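PDB 5VJ4: uncharacterized protein from Borrelia turicatae, which is of unknown function but is probably a surface lipoprotein that may bind lipid and is differentially regulated in the tick-mammal transmission cycle. Local coordinates for residues K265-L270 with F330-T334; E291-A295 with F352-K356; A298-P303 with A359-R363. All coordinates share one frame; numbering follows the deposited sequence.

Contact 1. Residues K265-L270 with F330-T334; sequences KFNNVL and FKGFT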
loop_
_atom_site.group_PDB
_atom_site.type_symbol
_atom_site.label_atom_id
_atom_site.label_comp_id
_atom_site.label_asym_id
_atom_site.label_seq_id
_atom_site.Cartn_x
_atom_site.Cartn_y
_atom_site.Cartn_z
ATOM N N LYS A 265 -16.960 -0.807 7.953
ATOM C CA LYS A 265 -16.358 -0.665 6.638
ATOM C C LYS A 265 -15.036 0.075 6.737
ATOM O O LYS A 265 -14.017 -0.358 6.179
ATOM C CB LYS A 265 -17.290 0.061 5.702
ATOM C CG LYS A 265 -18.231 -0.886 4.988
ATOM C CD LYS A 265 -19.186 -0.069 4.137
ATOM C CE LYS A 265 -20.462 -0.811 3.785
ATOM N NZ LYS A 265 -21.462 0.268 3.534
ATOM N N PHE A 266 -15.065 1.165 7.500
ATOM C CA PHE A 266 -13.902 2.003 7.719
ATOM C C PHE A 266 -12.800 1.156 8.313
ATOM O O PHE A 266 -11.675 1.152 7.812
ATOM C CB PHE A 266 -14.261 3.140 8.659
ATOM C CG PHE A 266 -13.100 3.952 9.120
ATOM C CD1 PHE A 266 -12.484 4.881 8.262
ATOM C CD2 PHE A 266 -12.631 3.835 10.431
ATOM C CE1 PHE A 266 -11.414 5.665 8.699
ATOM C CE2 PHE A 266 -11.553 4.616 10.875
ATOM C CZ PHE A 266 -10.949 5.534 10.009
ATOM N N ASN A 267 -13.132 0.410 9.358
ATOM C CA ASN A 267 -12.142 -0.457 9.947
ATOM C C ASN A 267 -11.602 -1.547 9.033
ATOM O O ASN A 267 -10.439 -1.934 9.188
ATOM C CB ASN A 267 -12.624 -1.017 11.263
ATOM C CG ASN A 267 -12.601 0.018 12.371
ATOM O OD1 ASN A 267 -13.201 -0.170 13.419
ATOM N ND2 ASN A 267 -11.894 1.121 12.148
ATOM N N ASN A 268 -12.415 -2.014 8.072
ATOM C CA ASN A 268 -11.929 -3.046 7.190
ATOM C C ASN A 268 -10.826 -2.565 6.258
ATOM O O ASN A 268 -9.840 -3.286 6.028
ATOM C CB ASN A 268 -13.014 -3.784 6.404
ATOM C CG ASN A 268 -12.423 -4.972 5.602
ATOM O OD1 ASN A 268 -12.955 -5.407 4.577
ATOM N ND2 ASN A 268 -11.277 -5.480 6.064
ATOM N N VAL A 269 -10.957 -1.351 5.741
ATOM C CA VAL A 269 -9.868 -0.848 4.882
ATOM C C VAL A 269 -8.586 -0.670 5.674
ATOM O O VAL A 269 -7.504 -1.002 5.175
ATOM C CB VAL A 269 -10.203 0.386 4.029
ATOM C CG1 VAL A 269 -11.361 0.081 3.124
ATOM C CG2 VAL A 269 -10.700 1.458 4.902
ATOM N N LEU A 270 -8.708 -0.226 6.923
ATOM C CA LEU A 270 -7.522 -0.111 7.755
ATOM C C LEU A 270 -6.829 -1.452 7.880
ATOM O O LEU A 270 -5.635 -1.545 7.697
ATOM C CB LEU A 270 -7.867 0.411 9.122
ATOM C CG LEU A 270 -8.508 1.787 9.265
ATOM C CD1 LEU A 270 -8.407 2.262 10.703
ATOM C CD2 LEU A 270 -7.910 2.840 8.367
ATOM N N PHE A 330 -11.842 6.195 0.806
ATOM C CA PHE A 330 -12.344 5.059 1.576
ATOM C C PHE A 330 -13.498 4.341 0.875
ATOM O O PHE A 330 -13.518 3.115 0.811
ATOM C CB PHE A 330 -12.765 5.491 2.963
ATOM C CG PHE A 330 -11.645 5.537 3.912
ATOM C CD1 PHE A 330 -11.217 4.389 4.513
ATOM C CD2 PHE A 330 -10.973 6.727 4.174
ATOM C CE1 PHE A 330 -10.132 4.390 5.373
ATOM C CE2 PHE A 330 -9.909 6.751 5.046
ATOM C CZ PHE A 330 -9.489 5.565 5.651
ATOM N N LYS A 331 -14.448 5.114 0.349
ATOM C CA LYS A 331 -15.573 4.547 -0.358
ATOM C C LYS A 331 -15.066 3.710 -1.549
ATOM O O LYS A 331 -15.362 2.516 -1.671
ATOM C CB LYS A 331 -16.570 5.633 -0.795
ATOM C CG LYS A 331 -17.509 5.154 -1.903
ATOM C CD LYS A 331 -18.736 6.014 -2.169
ATOM C CE LYS A 331 -19.826 5.162 -2.813
ATOM N NZ LYS A 331 -20.691 5.907 -3.772
ATOM N N GLY A 332 -14.279 4.338 -2.402
ATOM C CA GLY A 332 -13.723 3.652 -3.539
ATOM C C GLY A 332 -12.972 2.401 -3.131
ATOM O O GLY A 332 -12.892 1.437 -3.899
ATOM N N PHE A 333 -12.430 2.394 -1.918
ATOM C CA PHE A 333 -11.690 1.230 -1.500
ATOM C C PHE A 333 -12.664 0.088 -1.234
ATOM O O PHE A 333 -12.544 -0.962 -1.845
ATOM C CB PHE A 333 -10.872 1.538 -0.277
ATOM C CG PHE A 333 -9.867 0.490 0.055
ATOM C CD1 PHE A 333 -10.257 -0.752 0.550
ATOM C CD2 PHE A 333 -8.510 0.753 -0.099
ATOM C CE1 PHE A 333 -9.317 -1.718 0.873
ATOM C CE2 PHE A 333 -7.557 -0.210 0.212
ATOM C CZ PHE A 333 -7.959 -1.451 0.698
ATOM N N THR A 334 -13.635 0.297 -0.350
ATOM C CA THR A 334 -14.610 -0.765 -0.068
ATOM C C THR A 334 -15.429 -1.126 -1.309
ATOM O O THR A 334 -15.900 -2.247 -1.421
ATOM C CB THR A 334 -15.563 -0.413 1.082
ATOM O OG1 THR A 334 -15.948 0.929 0.908
ATOM C CG2 THR A 334 -14.867 -0.551 2.434
#

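Contact 2. Residues E291-A295 with F352-K356; sequences EHDEA and FIILK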
loop_
_atom_site.group_PDB
_atom_site.type_symbol
_atom_site.label_atom_id
_atom_site.label_comp_id
_atom_site.label_asym_id
_atom_site.label_seq_id
_atom_site.Cartn_x
_atom_site.Cartn_y
_atom_site.Cartn_z
ATOM N N GLU A 291 -1.239 22.593 9.343
ATOM C CA GLU A 291 -1.069 23.726 8.451
ATOM C C GLU A 291 -2.325 24.528 8.272
ATOM O O GLU A 291 -2.269 25.746 8.192
ATOM C CB GLU A 291 -0.485 23.329 7.088
ATOM C CG GLU A 291 0.994 22.992 7.168
ATOM C CD GLU A 291 1.773 23.972 8.032
ATOM O OE1 GLU A 291 1.536 25.196 7.890
ATOM O OE2 GLU A 291 2.606 23.513 8.855
ATOM N N HIS A 292 -3.456 23.845 8.220
ATOM C CA HIS A 292 -4.741 24.510 8.059
ATOM C C HIS A 292 -4.985 25.444 9.249
ATOM O O HIS A 292 -5.419 26.575 9.086
ATOM C CB HIS A 292 -5.825 23.455 7.945
ATOM C CG HIS A 292 -7.205 23.965 8.191
ATOM N ND1 HIS A 292 -7.751 24.089 9.460
ATOM C CD2 HIS A 292 -8.174 24.346 7.322
ATOM C CE1 HIS A 292 -8.982 24.559 9.357
ATOM N NE2 HIS A 292 -9.266 24.714 8.071
ATOM N N ASP A 293 -4.682 24.976 10.446
ATOM C CA ASP A 293 -4.859 25.822 11.619
ATOM C C ASP A 293 -3.988 27.030 11.592
ATOM O O ASP A 293 -4.438 28.098 11.948
ATOM C CB ASP A 293 -4.656 25.031 12.894
ATOM C CG ASP A 293 -5.657 23.897 13.010
ATOM O OD1 ASP A 293 -6.401 23.643 12.019
ATOM O OD2 ASP A 293 -5.706 23.262 14.080
ATOM N N GLU A 294 -2.741 26.878 11.151
ATOM C CA GLU A 294 -1.859 28.031 10.989
ATOM C C GLU A 294 -2.487 29.044 10.056
ATOM O O GLU A 294 -2.486 30.239 10.355
ATOM C CB GLU A 294 -0.487 27.622 10.457
ATOM C CG GLU A 294 0.325 26.692 11.341
ATOM C CD GLU A 294 0.645 27.262 12.709
ATOM O OE1 GLU A 294 0.606 28.502 12.880
ATOM O OE2 GLU A 294 0.959 26.456 13.615
ATOM N N ALA A 295 -3.050 28.549 8.951
ATOM C CA ALA A 295 -3.693 29.403 7.955
ATOM C C ALA A 295 -4.949 30.033 8.518
ATOM O O ALA A 295 -5.310 31.140 8.135
ATOM C CB ALA A 295 -3.978 28.640 6.657
ATOM N N PHE A 352 -2.254 24.937 2.012
ATOM C CA PHE A 352 -2.439 25.663 3.264
ATOM C C PHE A 352 -1.261 26.534 3.647
ATOM O O PHE A 352 -1.446 27.562 4.303
ATOM C CB PHE A 352 -2.800 24.728 4.433
ATOM C CG PHE A 352 -4.195 24.217 4.372
ATOM C CD1 PHE A 352 -5.266 25.092 4.403
ATOM C CD2 PHE A 352 -4.451 22.856 4.268
ATOM C CE1 PHE A 352 -6.568 24.620 4.337
ATOM C CE2 PHE A 352 -5.748 22.378 4.193
ATOM C CZ PHE A 352 -6.806 23.260 4.234
ATOM N N ILE A 353 -0.058 26.109 3.280
ATOM C CA ILE A 353 1.146 26.857 3.641
ATOM C C ILE A 353 1.190 28.140 2.806
ATOM O O ILE A 353 1.339 29.240 3.352
ATOM C CB ILE A 353 2.422 26.003 3.484
ATOM C CG1 ILE A 353 2.514 25.038 4.655
ATOM C CG2 ILE A 353 3.673 26.865 3.491
ATOM C CD1 ILE A 353 3.585 23.968 4.525
ATOM N N ILE A 354 1.026 27.988 1.494
ATOM C CA ILE A 354 0.888 29.129 0.603
ATOM C C ILE A 354 -0.182 30.069 1.131
ATOM O O ILE A 354 0.076 31.256 1.312
ATOM C CB ILE A 354 0.578 28.667 -0.827
ATOM C CG1 ILE A 354 1.851 28.093 -1.464
ATOM C CG2 ILE A 354 -0.032 29.788 -1.653
ATOM C CD1 ILE A 354 1.585 27.030 -2.523
ATOM N N LEU A 355 -1.356 29.518 1.426
ATOM C CA LEU A 355 -2.436 30.316 1.955
ATOM C C LEU A 355 -2.036 31.072 3.229
ATOM O O LEU A 355 -2.422 32.211 3.409
ATOM C CB LEU A 355 -3.664 29.464 2.213
ATOM C CG LEU A 355 -4.887 30.309 2.583
ATOM C CD1 LEU A 355 -5.494 30.981 1.357
ATOM C CD2 LEU A 355 -5.917 29.501 3.351
ATOM N N LYS A 356 -1.264 30.448 4.105
ATOM C CA LYS A 356 -0.814 31.149 5.300
ATOM C C LYS A 356 0.070 32.331 4.934
ATOM O O LYS A 356 -0.105 33.421 5.479
ATOM C CB LYS A 356 -0.086 30.219 6.287
ATOM C CG LYS A 356 0.599 31.007 7.397
ATOM C CD LYS A 356 1.121 30.230 8.591
ATOM C CE LYS A 356 2.106 29.118 8.258
ATOM N NZ LYS A 356 3.059 29.448 7.171
#

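Contact 3. Residues A298-P303 with A359-R363; sequences AITTVP and AQAAR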
loop_
_atom_site.group_PDB
_atom_site.type_symbol
_atom_site.label_atom_id
_atom_site.label_comp_id
_atom_site.label_asym_id
_atom_site.label_seq_id
_atom_site.Cartn_x
_atom_site.Cartn_y
_atom_site.Cartn_z
ATOM N N ALA A 298 -3.594 32.968 10.772
ATOM C CA ALA A 298 -3.140 33.972 9.836
ATOM C C ALA A 298 -4.299 34.738 9.153
ATOM O O ALA A 298 -4.147 35.902 8.851
ATOM C CB ALA A 298 -2.216 33.341 8.810
ATOM N N ILE A 299 -5.448 34.104 8.925
ATOM C CA ILE A 299 -6.574 34.831 8.326
ATOM C C ILE A 299 -7.299 35.676 9.375
ATOM O O ILE A 299 -7.774 36.760 9.065
ATOM C CB ILE A 299 -7.542 33.939 7.513
ATOM C CG1 ILE A 299 -6.804 33.259 6.356
ATOM C CG2 ILE A 299 -8.644 34.781 6.897
ATOM C CD1 ILE A 299 -7.691 32.450 5.427
ATOM N N THR A 300 -7.361 35.199 10.615
ATOM C CA THR A 300 -7.919 36.002 11.715
ATOM C C THR A 300 -7.161 37.306 11.906
ATOM O O THR A 300 -7.758 38.348 12.139
ATOM C CB THR A 300 -7.955 35.195 13.021
ATOM O OG1 THR A 300 -9.123 34.382 12.981
ATOM C CG2 THR A 300 -7.967 36.100 14.307
ATOM N N THR A 301 -5.843 37.214 11.793
ATOM C CA THR A 301 -4.920 38.333 11.914
ATOM C C THR A 301 -5.160 39.440 10.882
ATOM O O THR A 301 -4.964 40.617 11.198
ATOM C CB THR A 301 -3.478 37.786 11.884
ATOM O OG1 THR A 301 -3.119 37.378 13.208
ATOM C CG2 THR A 301 -2.483 38.779 11.408
ATOM N N VAL A 302 -5.604 39.067 9.677
ATOM C CA VAL A 302 -5.928 40.032 8.620
ATOM C C VAL A 302 -7.037 40.967 9.101
ATOM O O VAL A 302 -8.060 40.490 9.623
ATOM C CB VAL A 302 -6.357 39.338 7.309
ATOM C CG1 VAL A 302 -7.137 40.285 6.406
ATOM C CG2 VAL A 302 -5.153 38.761 6.568
ATOM N N PRO A 303 -6.835 42.298 8.942
ATOM C CA PRO A 303 -7.859 43.234 9.355
ATOM C C PRO A 303 -9.134 42.912 8.582
ATOM O O PRO A 303 -9.100 42.667 7.345
ATOM C CB PRO A 303 -7.284 44.576 8.918
ATOM C CG PRO A 303 -6.470 44.237 7.724
ATOM C CD PRO A 303 -5.776 42.987 8.184
ATOM N N ALA A 359 -1.789 35.105 3.523
ATOM C CA ALA A 359 -2.501 35.760 4.612
ATOM C C ALA A 359 -1.602 36.772 5.331
ATOM O O ALA A 359 -2.006 37.895 5.595
ATOM C CB ALA A 359 -3.081 34.729 5.597
ATOM N N GLN A 360 -0.378 36.367 5.628
ATOM C CA GLN A 360 0.526 37.204 6.394
ATOM C C GLN A 360 0.957 38.444 5.586
ATOM O O GLN A 360 0.881 39.567 6.093
ATOM C CB GLN A 360 1.694 36.370 6.926
ATOM C CG GLN A 360 1.259 35.263 7.883
ATOM C CD GLN A 360 2.384 34.358 8.391
ATOM O OE1 GLN A 360 3.336 34.010 7.677
ATOM N NE2 GLN A 360 2.250 33.941 9.639
ATOM N N ALA A 361 1.335 38.244 4.323
ATOM C CA ALA A 361 1.606 39.361 3.397
ATOM C C ALA A 361 0.414 40.332 3.304
ATOM O O ALA A 361 0.588 41.548 3.213
ATOM C CB ALA A 361 2.023 38.867 2.006
ATOM N N ALA A 362 -0.792 39.791 3.359
ATOM C CA ALA A 362 -1.968 40.636 3.363
ATOM C C ALA A 362 -2.117 41.450 4.663
ATOM O O ALA A 362 -2.539 42.600 4.589
ATOM C CB ALA A 362 -3.213 39.827 3.068
ATOM N N ARG A 363 -1.766 40.884 5.830
ATOM C CA ARG A 363 -1.780 41.664 7.089
ATOM C C ARG A 363 -0.875 42.893 6.967
ATOM O O ARG A 363 -1.279 43.995 7.336
ATOM C CB ARG A 363 -1.358 40.842 8.321
ATOM C CG ARG A 363 -1.440 41.623 9.646
ATOM C CD ARG A 363 -0.375 41.240 10.693
ATOM N NE ARG A 363 -0.835 41.504 12.067
ATOM C CZ ARG A 363 -0.439 40.849 13.166
ATOM N NH1 ARG A 363 0.436 39.855 13.073
ATOM N NH2 ARG A 363 -0.943 41.167 14.367
#

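Contact 1. Residues K265-L270 with F330-T334
Val269 faces Phe330, Phe333 and Thr334 where the helical segments 265-270 and 330-334 cross steeply, their axes 9.8 Å apart at the closest and at 78° to each other. Val269 is the centre of the contact. Val269 CB sits over one face of the Phe333 ring, 4.0 Å from the centroid, in a CH-pi contact displaced toward the rim. Val269 also neighbours the Phe330 ring, though the modelled closeness there is doubtful. Val269 CG1 meets the methyl CG2 of Thr334 at 3.6 Å. Thr334 CG2 also lies 3.8 Å from Lys265 O. CD1 and CE1 of Phe266 lie over one face of the Phe330 ring, with Phe266 CE1 3.6 Å from Phe330 CZ. The two rings meet obliquely, their planes at 42°. Phe266 CG is anti to the backbone N (chi1 171°), which swings the ring across to this partner. Leu270 CD2 lies at the Phe330 edge, 4.0 Å from Phe330 CE1. Ile249, Ile252 and Val256 of helix 243-256 extend the core around Phe266, Leu270 and Phe330. Tyr276 of the second subunit packs on Phe333. This is a buried apolar helix crossing in an all-helical fold, close to the subunit interface.

Contact 2. Residues E291-A295 with F352-K356
His292 and Phe352 join two nearly parallel helices of an all-helical bundle. The short axes of 291-295 and 352-356 run 8.3 Å apart at 18°. Helix 308-334 lies alongside both, with Leu315 touching His292 and Phe352. CB of His292 stands over the centre of the Phe352 ring, 3.7 Å from its centroid, as a CH-pi contact. The imidazole then turns an edge toward the same ring in an offset edge-to-face pair. The planes are at 88°, and His292 CD2 is 3.4 Å from Phe352 CE1. Ala295 sends its CB toward the other helix, 3.9 Å from Leu355 CD2. On the Glu291 side, charged chains pack through their aliphatic parts. The bent chain of Glu291 crosses Ile353, with its CG against Ile353 CG1. The first torsions of Lys356 are extended (chi1 169°) and set Lys356 CD 3.6 Å from Glu294 CB; the bends beyond it turn CE and NZ. Lys356 NZ is 4.6 Å from Glu291 OE1, too far for a salt bridge, so any attraction is probably loose. A bound sulfate, probably from the crystallisation liquor, lies about 5 Å from the Glu291 side chain. A bond within the segment helps hold the imidazole's rotation: His292 ND1 donates a nearly straight bond of 2.9 Å to Asp293 OD1, which lies in the ring plane.

Contact 3. Residues A298-P303 with A359-R363
Thr301 and Arg363 meet on the exposed side of the contact, and Ala298 and Ala359 meet in its buried part. The methyl CG2 of Thr301 lies over one face of the Arg363 guanidinium, 3.1 Å above its plane and displaced toward the rim. Thr301 CG2 also touches the aliphatic chain, 3.5 Å from Arg363 CG. A trans first torsion (chi1 -177°) sends the Arg363 chain across Thr301. Deeper in, the CB atoms of Ala298 and Ala359 touch at 3.6 Å. Each CB points toward the other segment. Gln360 CG flanks Ala298 CB at 4.1 Å. The backbones come closer further along, where Val302 CA is 4.7 Å from Arg363 CA.

The contact lies at the C-terminal end of helix 263-301, where the chain leaves the helix beside helix 345-365 in an all-helical bundle. Val302 and Pro303 follow in an extended, polyproline-like conformation. Val302 CG2 lies 3.4 Å from Ala359 O and also packs on Ala362 CB. Ala359 O is already taken up by a helical bond from Arg363 N, at 3.0 Å, so the methyl borders a polar atom that has its partner. Pro303 lies beside the backbone of Arg363, with its CD facing the arginine CA.

The next layer comes from helix 308-334. Leu311 touches both Ile299 and Ala359. Lys308 and Gln312 also pack on Ile299, whose CG1 lies 4.1 Å from Ala359 CB. Toward the middle of the bundle, Lys356 packs on Ala298 and Leu355 on Ile299.

In the fold
All three contacts use helix 263-301. Contact 1 sits near its start and pairs it with the end of helix 308-334. Contacts 2 and 3 lie further along and pair it with helix 345-365. On the shared helix the order is 1, 2, 3, and the partner segments follow in the same order, so the contacts interleave along the chain. Contacts 2 and 3 have centres 11 Å apart and touch each other, forming one continuous seam. Contact 1 is separate, its centre 29 Å from contact 2 and 39 Å from contact 3. The long helix thus ties the last two helices into the fold at well-separated levels.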